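Local coordinates for 70 KDA protein (PDB 4B2N) that cleaves rubber latex oxidatively as a dioxygenase that carries two covalently attached heme c groups, at residues Q109-A114 / S223-T228; E275-A280 / M436-Q441; Q441-N446 / A478-G483. All blocks are in the same frame, centred on the assembly; numbering follows the deposited sequence.

Contact 1. Residues Q109-A114 / S223-T228; sequences QPMALA and SDMFRT
T228 OG1, lying 3.9 Å from A112 CB, is gripped from two sides. It donates to M225 O at 2.6 Å, in the carbonyl plane and on a lone pair, and it accepts a 2.7 Å bond from water 1. That water in turn accepts from the amide N-H of L113 (L113 N at 3.0 Å) and so becomes a polar bridge between the segments. The first torsion of T228 (chi1 72°) sets OG1 between the backbone N and the carbonyl carbon, which folds the hydroxyl back toward the last turn of helix 218-226. There M225 O also receives T228 N, so one carbonyl is satisfied twice by the same residue.

The remainder of the contact is apolar and buried. The methyl of A112 points at the helix and meets M225 SD at 3.5 Å. The side chains of M111 and M225 cross at about a right angle. M111 runs straight to its sulfur and then bends (chi3 -43°), which lays its methyl against the second methionine: M111 CE is 3.3 Å from M225 CE, tighter than usual for two carbons, and 3.6 Å from M225 CG. M111 and A112 both pair through the backbone with I187 of strand 186-189, forming a classic beta bulge at the outer strand of a small antiparallel sheet, and both send their CB toward the helix. Elsewhere on that helix, D224 is held by R140, Y141 and R227. The side chain of M111 lies about 9 Å from a bound heme c. With no direct bond between polar groups of the two segments, cohesion rests on dispersion between thioethers and methyls, complemented by the single water held between T228 OG1 and L113 N.

Contact 2. Residues E275-A280 / M436-Q441; sequences EYVADA and MADERQ
V277 carries the close packing here, its two methyls set against different neighbours on helix 439-446. With CG1 anti to the backbone N (chi1 178°), V277 CG1 comes 3.5 Å from R440 NH2. Its other branch, V277 CG2, sits over the rim of one guanidinium face and touches Q441 CG at 3.6 Å. A280, at the end of the type I turn that begins at V277, puts its CB 4.0 Å from Q441 CD. The arginine is kept in place by D438, the N-cap of the helix: R440 NE reaches D438 OD1 at 3.0 Å and R440 NH2 reaches D438 OD2 at 2.7 Å, a side-on grip in the guanidinium plane, while R440 N also bonds D438 OD1.

The outer side is looser. Exposed D279 keeps its OD2 4.6 Å from R440 NH2, opposite charges that may attract, though too far apart for a salt bridge. At the other end, beside E275, water 2 lies between the two backbones, within bonding range of E275 O and, more weakly, R440 O; it cannot serve all its acceptors at once.

Around the contact, Q441 leans on S256 and Y276 on A260 of helix 253-261, Y276 also touches helix 599-607, and E275 forms salt bridges with R474 and R477 of helix 467-481.

Contact 3. Residues Q441-N446 / A478-G483; sequences QRRAWN and AIYNNG
R443, on helix 439-446, lies across Y480 at the C-terminal end of helix 467-481, where a Schellman motif closes the helix with G483 as its C-prime residue at positive phi. The arginine can be followed outward. Its CB meets N481 OD1 at 3.5 Å and comes close to Y480 CE2; CG continues past CE2. The chain is extended from CG to NE, which carries CD over the ring face: R443 CD stands 4.1 Å from the Y480 centroid, a CH-pi contact, and it also packs on the backbone oxygens of Y480 and N481. NE turns to a salt bridge with E439, one helical turn earlier. The guanidinium then stacks on the ring with planes 28° apart, and CZ lies 4.6 Å from the centroid, an off-centre cation-pi contact. At the tip, R443 NH1 donates to Y480 O at 3.0 Å (N-H...O 147°) and to water 3 at 2.7 Å.

Y480 O is thus shared: G483 N, in the inner bond of the Schellman motif, and R443 NH1 reach it from opposite faces of its plane. The arginine's charge would reinforce the backbone bonding at this helix end, while the bonds of NE to E439 and of NH1 to Y480 O, with the ring against one face, would limit the guanidinium's rotation. Beside it, A444 CB rests 3.5 Å from N481 ND2, whose polar partner is E275. At the tyrosine's far end, water 4 lies in the ring plane, linking Y480 OH (2.9 Å) to N446 ND2 (3.1 Å).

From the N terminus the three contacts follow in series, none nested or crossed. Contact 1 closes a loop of 108 residues that includes C191, C194 and H195 of the first heme site, and joins strand 112-113 to helix 218-226. Contact 2 brings the loop before strand 299-300 to the start of helix 439-446, spanning 155 residues with the second heme's C390, C393 and H394. Contact 3 begins at the shared Q441 and pairs that helix with 467-481 over only 31 residues. Contacts 2 and 3 adjoin, centres 9 Å apart, with R440 CG packed on N481 O; contact 1 stays about 17 Å from either at nearest atoms.

Contact 1. Residues Q109-A114 / S223-T228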
# COMPACT_ATOMS: atom_id res chain seq x y z
N GLN A 109 -6.89 -11.14 9.25
CA GLN A 109 -6.75 -11.90 10.49
C GLN A 109 -7.30 -11.24 11.77
O GLN A 109 -6.76 -10.27 12.18
CB GLN A 109 -5.23 -12.19 10.68
CG GLN A 109 -4.97 -13.04 11.92
CD GLN A 109 -5.66 -14.35 11.85
OE1 GLN A 109 -5.41 -15.16 10.91
NE2 GLN A 109 -6.47 -14.65 12.85
N PRO A 110 -8.32 -11.84 12.44
CA PRO A 110 -8.78 -11.24 13.71
C PRO A 110 -7.68 -11.26 14.75
O PRO A 110 -6.91 -12.24 14.81
CB PRO A 110 -9.88 -12.20 14.16
CG PRO A 110 -10.51 -12.66 12.87
CD PRO A 110 -9.32 -12.80 11.91
N MET A 111 -7.65 -10.26 15.63
CA MET A 111 -6.57 -10.16 16.62
C MET A 111 -7.05 -10.34 18.05
O MET A 111 -6.27 -10.76 18.87
CB MET A 111 -5.76 -8.87 16.50
CG MET A 111 -5.15 -8.73 15.15
SD MET A 111 -4.35 -7.12 14.85
CE MET A 111 -5.56 -6.03 15.56
N ALA A 112 -8.29 -9.94 18.35
CA ALA A 112 -8.78 -9.85 19.75
C ALA A 112 -10.27 -10.12 19.81
O ALA A 112 -11.02 -9.83 18.85
CB ALA A 112 -8.45 -8.46 20.28
N LEU A 113 -10.75 -10.65 20.92
CA LEU A 113 -12.16 -10.70 21.21
C LEU A 113 -12.66 -9.27 21.34
O LEU A 113 -11.92 -8.34 21.78
CB LEU A 113 -12.38 -11.41 22.58
CG LEU A 113 -11.83 -12.84 22.63
CD1 LEU A 113 -11.81 -13.21 24.13
CD2 LEU A 113 -12.72 -13.84 21.90
N ALA A 114 -13.91 -9.07 20.95
CA ALA A 114 -14.48 -7.75 21.18
C ALA A 114 -14.35 -7.25 22.66
O ALA A 114 -13.99 -6.06 22.92
CB ALA A 114 -15.90 -7.75 20.68
N SER A 223 1.33 -5.46 19.20
CA SER A 223 1.88 -5.65 20.55
C SER A 223 0.81 -5.60 21.62
O SER A 223 0.70 -6.57 22.47
CB SER A 223 2.95 -4.58 20.82
OG SER A 223 3.45 -4.79 22.11
N ASP A 224 -0.02 -4.55 21.59
CA ASP A 224 -1.13 -4.48 22.54
C ASP A 224 -2.03 -5.70 22.43
O ASP A 224 -2.41 -6.31 23.45
CB ASP A 224 -1.98 -3.21 22.43
CG ASP A 224 -1.20 -1.94 22.80
OD1 ASP A 224 -0.08 -2.01 23.38
OD2 ASP A 224 -1.75 -0.86 22.53
N MET A 225 -2.45 -6.02 21.20
CA MET A 225 -3.47 -7.08 21.01
C MET A 225 -2.95 -8.43 21.49
O MET A 225 -3.73 -9.27 22.04
CB MET A 225 -3.81 -7.15 19.51
CG MET A 225 -4.52 -5.93 18.99
SD MET A 225 -6.13 -5.94 19.68
CE MET A 225 -7.01 -5.14 18.34
N PHE A 226 -1.65 -8.61 21.32
CA PHE A 226 -0.98 -9.86 21.63
C PHE A 226 -1.15 -10.14 23.13
O PHE A 226 -1.21 -11.31 23.51
CB PHE A 226 0.53 -9.89 21.23
CG PHE A 226 1.25 -11.14 21.77
CD1 PHE A 226 0.95 -12.38 21.24
CD2 PHE A 226 2.15 -11.06 22.84
CE1 PHE A 226 1.56 -13.54 21.75
CE2 PHE A 226 2.73 -12.22 23.37
CZ PHE A 226 2.45 -13.44 22.82
N ARG A 227 -1.25 -9.09 23.95
CA ARG A 227 -1.33 -9.26 25.41
C ARG A 227 -2.76 -9.40 25.90
O ARG A 227 -3.00 -9.46 27.08
CB ARG A 227 -0.66 -8.10 26.16
CG ARG A 227 0.82 -7.95 25.82
CD ARG A 227 1.55 -7.04 26.82
NE ARG A 227 1.10 -5.67 26.79
CZ ARG A 227 1.37 -4.79 25.81
NH1 ARG A 227 2.09 -5.11 24.72
NH2 ARG A 227 0.91 -3.56 25.91
N THR A 228 -3.74 -9.40 24.99
CA THR A 228 -5.09 -9.69 25.37
C THR A 228 -5.41 -11.21 25.38
O THR A 228 -4.61 -12.01 24.88
CB THR A 228 -6.10 -8.94 24.45
OG1 THR A 228 -6.11 -9.55 23.14
CG2 THR A 228 -5.82 -7.40 24.43
O HOH W 1 -8.39 -11.00 22.66

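Contact 2. Residues E275-A280 / M436-Q441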
# COMPACT_ATOMS: atom_id res chain seq x y z
N GLU A 275 9.80 -24.26 0.26
CA GLU A 275 9.67 -23.09 -0.62
C GLU A 275 9.91 -21.73 0.04
O GLU A 275 9.82 -20.70 -0.59
CB GLU A 275 8.29 -23.11 -1.30
CG GLU A 275 8.13 -24.34 -2.20
CD GLU A 275 6.91 -24.16 -3.08
OE1 GLU A 275 7.03 -23.50 -4.18
OE2 GLU A 275 5.81 -24.64 -2.70
N TYR A 276 10.19 -21.76 1.32
CA TYR A 276 10.54 -20.55 2.05
C TYR A 276 12.05 -20.31 2.04
O TYR A 276 12.80 -21.14 2.56
CB TYR A 276 10.11 -20.77 3.48
CG TYR A 276 10.24 -19.56 4.37
CD1 TYR A 276 9.70 -18.32 3.98
CD2 TYR A 276 10.85 -19.68 5.62
CE1 TYR A 276 9.81 -17.19 4.83
CE2 TYR A 276 11.00 -18.59 6.46
CZ TYR A 276 10.46 -17.35 6.09
OH TYR A 276 10.59 -16.27 6.98
N VAL A 277 12.47 -19.15 1.53
CA VAL A 277 13.90 -18.77 1.51
C VAL A 277 14.08 -18.01 2.84
O VAL A 277 13.80 -16.82 2.90
CB VAL A 277 14.23 -17.92 0.25
CG1 VAL A 277 15.70 -17.47 0.21
CG2 VAL A 277 13.89 -18.70 -1.02
N ALA A 278 14.46 -18.70 3.93
CA ALA A 278 14.36 -18.10 5.30
C ALA A 278 15.32 -16.95 5.58
O ALA A 278 15.29 -16.34 6.65
CB ALA A 278 14.50 -19.16 6.39
N ASP A 279 16.14 -16.65 4.58
CA ASP A 279 17.25 -15.71 4.68
C ASP A 279 17.11 -14.66 3.56
O ASP A 279 18.08 -13.99 3.25
CB ASP A 279 18.54 -16.49 4.45
CG ASP A 279 18.46 -17.34 3.17
OD1 ASP A 279 17.77 -18.39 3.16
OD2 ASP A 279 19.03 -16.92 2.15
N ALA A 280 15.93 -14.56 2.91
CA ALA A 280 15.69 -13.47 1.96
C ALA A 280 15.87 -12.22 2.80
O ALA A 280 15.50 -12.19 3.96
CB ALA A 280 14.29 -13.52 1.39
N MET A 436 11.62 -9.62 -3.86
CA MET A 436 11.51 -10.92 -4.54
C MET A 436 12.65 -11.04 -5.58
O MET A 436 12.45 -11.56 -6.67
CB MET A 436 10.14 -11.04 -5.17
CG MET A 436 9.04 -11.35 -4.14
SD MET A 436 8.76 -13.09 -3.89
CE MET A 436 7.84 -13.59 -5.35
N ALA A 437 13.81 -10.50 -5.22
CA ALA A 437 14.96 -10.54 -6.08
C ALA A 437 15.41 -11.99 -6.45
O ALA A 437 15.91 -12.21 -7.56
CB ALA A 437 16.13 -9.74 -5.47
N ASP A 438 15.21 -12.94 -5.55
CA ASP A 438 15.66 -14.34 -5.73
C ASP A 438 14.74 -15.12 -6.69
O ASP A 438 13.51 -15.24 -6.42
CB ASP A 438 15.66 -15.02 -4.36
CG ASP A 438 16.42 -16.32 -4.34
OD1 ASP A 438 16.19 -17.24 -5.16
OD2 ASP A 438 17.25 -16.45 -3.41
N GLU A 439 15.32 -15.70 -7.75
CA GLU A 439 14.59 -16.48 -8.75
C GLU A 439 13.76 -17.56 -8.08
O GLU A 439 12.66 -17.90 -8.57
CB GLU A 439 15.57 -17.10 -9.77
CG GLU A 439 14.95 -18.03 -10.82
CD GLU A 439 14.18 -17.27 -11.91
OE1 GLU A 439 14.18 -16.01 -11.91
OE2 GLU A 439 13.54 -17.90 -12.80
N ARG A 440 14.27 -18.12 -6.98
CA ARG A 440 13.58 -19.24 -6.30
C ARG A 440 12.22 -18.79 -5.80
O ARG A 440 11.24 -19.51 -5.89
CB ARG A 440 14.38 -19.78 -5.11
CG ARG A 440 15.62 -20.57 -5.54
CD ARG A 440 16.50 -20.89 -4.35
NE ARG A 440 17.00 -19.70 -3.68
CZ ARG A 440 17.73 -19.71 -2.56
NH1 ARG A 440 18.01 -20.87 -1.94
NH2 ARG A 440 18.10 -18.57 -2.02
N GLN A 441 12.20 -17.60 -5.20
CA GLN A 441 10.98 -17.02 -4.71
C GLN A 441 9.96 -16.71 -5.84
O GLN A 441 8.74 -17.02 -5.72
CB GLN A 441 11.34 -15.75 -3.95
CG GLN A 441 12.08 -15.99 -2.62
CD GLN A 441 12.44 -14.65 -2.00
OE1 GLN A 441 13.17 -13.87 -2.61
NE2 GLN A 441 11.87 -14.34 -0.85
O HOH W 2 11.32 -21.00 -3.11

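Contact 3. Residues Q441-N446 / A478-G483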
# COMPACT_ATOMS: atom_id res chain seq x y z
N GLN A 441 12.20 -17.60 -5.20
CA GLN A 441 10.98 -17.02 -4.71
C GLN A 441 9.96 -16.71 -5.84
O GLN A 441 8.74 -17.02 -5.72
CB GLN A 441 11.34 -15.75 -3.95
CG GLN A 441 12.08 -15.99 -2.62
CD GLN A 441 12.44 -14.65 -2.00
OE1 GLN A 441 13.17 -13.87 -2.61
NE2 GLN A 441 11.87 -14.34 -0.85
N ARG A 442 10.43 -16.08 -6.91
CA ARG A 442 9.57 -15.75 -8.03
C ARG A 442 9.03 -17.02 -8.68
O ARG A 442 7.87 -17.07 -9.07
CB ARG A 442 10.28 -14.82 -9.04
CG ARG A 442 10.49 -13.44 -8.45
CD ARG A 442 11.05 -12.45 -9.46
NE ARG A 442 12.14 -13.01 -10.23
CZ ARG A 442 13.41 -12.98 -9.87
NH1 ARG A 442 13.76 -12.42 -8.75
NH2 ARG A 442 14.33 -13.54 -10.64
N ARG A 443 9.84 -18.06 -8.73
CA ARG A 443 9.36 -19.28 -9.37
C ARG A 443 8.25 -19.96 -8.54
O ARG A 443 7.35 -20.55 -9.16
CB ARG A 443 10.48 -20.28 -9.60
CG ARG A 443 11.30 -19.96 -10.83
CD ARG A 443 12.35 -21.07 -11.04
NE ARG A 443 13.11 -20.71 -12.24
CZ ARG A 443 13.50 -21.58 -13.18
NH1 ARG A 443 13.22 -22.89 -13.09
NH2 ARG A 443 14.14 -21.12 -14.29
N ALA A 444 8.36 -19.92 -7.21
CA ALA A 444 7.32 -20.45 -6.33
C ALA A 444 5.95 -19.76 -6.59
O ALA A 444 4.88 -20.36 -6.61
CB ALA A 444 7.70 -20.22 -4.88
N TRP A 445 6.02 -18.43 -6.67
CA TRP A 445 4.88 -17.61 -7.00
C TRP A 445 4.34 -17.92 -8.41
O TRP A 445 3.11 -18.12 -8.60
CB TRP A 445 5.34 -16.13 -6.94
CG TRP A 445 4.28 -15.20 -7.42
CD1 TRP A 445 3.94 -14.92 -8.74
CD2 TRP A 445 3.39 -14.42 -6.60
NE1 TRP A 445 2.91 -14.00 -8.78
CE2 TRP A 445 2.54 -13.67 -7.51
CE3 TRP A 445 3.21 -14.26 -5.21
CZ2 TRP A 445 1.53 -12.80 -7.06
CZ3 TRP A 445 2.21 -13.35 -4.76
CH2 TRP A 445 1.40 -12.63 -5.68
N ASN A 446 5.23 -17.86 -9.42
CA ASN A 446 4.91 -18.05 -10.84
C ASN A 446 4.24 -19.38 -11.16
O ASN A 446 3.52 -19.50 -12.15
CB ASN A 446 6.19 -17.94 -11.66
CG ASN A 446 6.72 -16.53 -11.70
OD1 ASN A 446 6.00 -15.59 -11.31
ND2 ASN A 446 7.97 -16.34 -12.18
N ALA A 478 9.93 -27.35 -5.27
CA ALA A 478 11.25 -26.79 -4.85
C ALA A 478 12.31 -27.10 -5.90
O ALA A 478 13.19 -26.29 -6.18
CB ALA A 478 11.65 -27.35 -3.48
N ILE A 479 12.23 -28.29 -6.50
CA ILE A 479 13.13 -28.64 -7.58
C ILE A 479 13.00 -27.68 -8.77
O ILE A 479 14.02 -27.15 -9.30
CB ILE A 479 12.93 -30.09 -8.02
CG1 ILE A 479 13.46 -31.03 -6.89
CG2 ILE A 479 13.67 -30.33 -9.34
CD1 ILE A 479 12.88 -32.45 -7.07
N TYR A 480 11.77 -27.44 -9.19
CA TYR A 480 11.52 -26.45 -10.22
C TYR A 480 12.03 -25.07 -9.77
O TYR A 480 12.73 -24.38 -10.54
CB TYR A 480 10.02 -26.31 -10.57
CG TYR A 480 9.83 -25.12 -11.45
CD1 TYR A 480 10.32 -25.14 -12.77
CD2 TYR A 480 9.22 -23.94 -10.97
CE1 TYR A 480 10.24 -24.01 -13.58
CE2 TYR A 480 9.09 -22.82 -11.78
CZ TYR A 480 9.61 -22.87 -13.08
OH TYR A 480 9.46 -21.75 -13.85
N ASN A 481 11.71 -24.68 -8.55
CA ASN A 481 12.15 -23.36 -8.02
C ASN A 481 13.69 -23.17 -8.08
O ASN A 481 14.22 -22.03 -8.27
CB ASN A 481 11.65 -23.19 -6.58
CG ASN A 481 10.14 -23.10 -6.51
OD1 ASN A 481 9.46 -22.95 -7.53
ND2 ASN A 481 9.60 -23.17 -5.26
N ASN A 482 14.39 -24.30 -8.01
CA ASN A 482 15.86 -24.30 -8.00
C ASN A 482 16.41 -24.70 -9.37
O ASN A 482 17.55 -25.18 -9.48
CB ASN A 482 16.37 -25.20 -6.84
CG ASN A 482 16.03 -24.62 -5.43
OD1 ASN A 482 14.89 -24.80 -4.79
ND2 ASN A 482 17.01 -23.90 -4.91
N GLY A 483 15.63 -24.55 -10.43
CA GLY A 483 16.17 -24.71 -11.80
C GLY A 483 15.94 -26.04 -12.48
O GLY A 483 16.38 -26.25 -13.60
O HOH W 3 13.83 -24.74 -14.95
O HOH W 4 8.84 -18.98 -13.51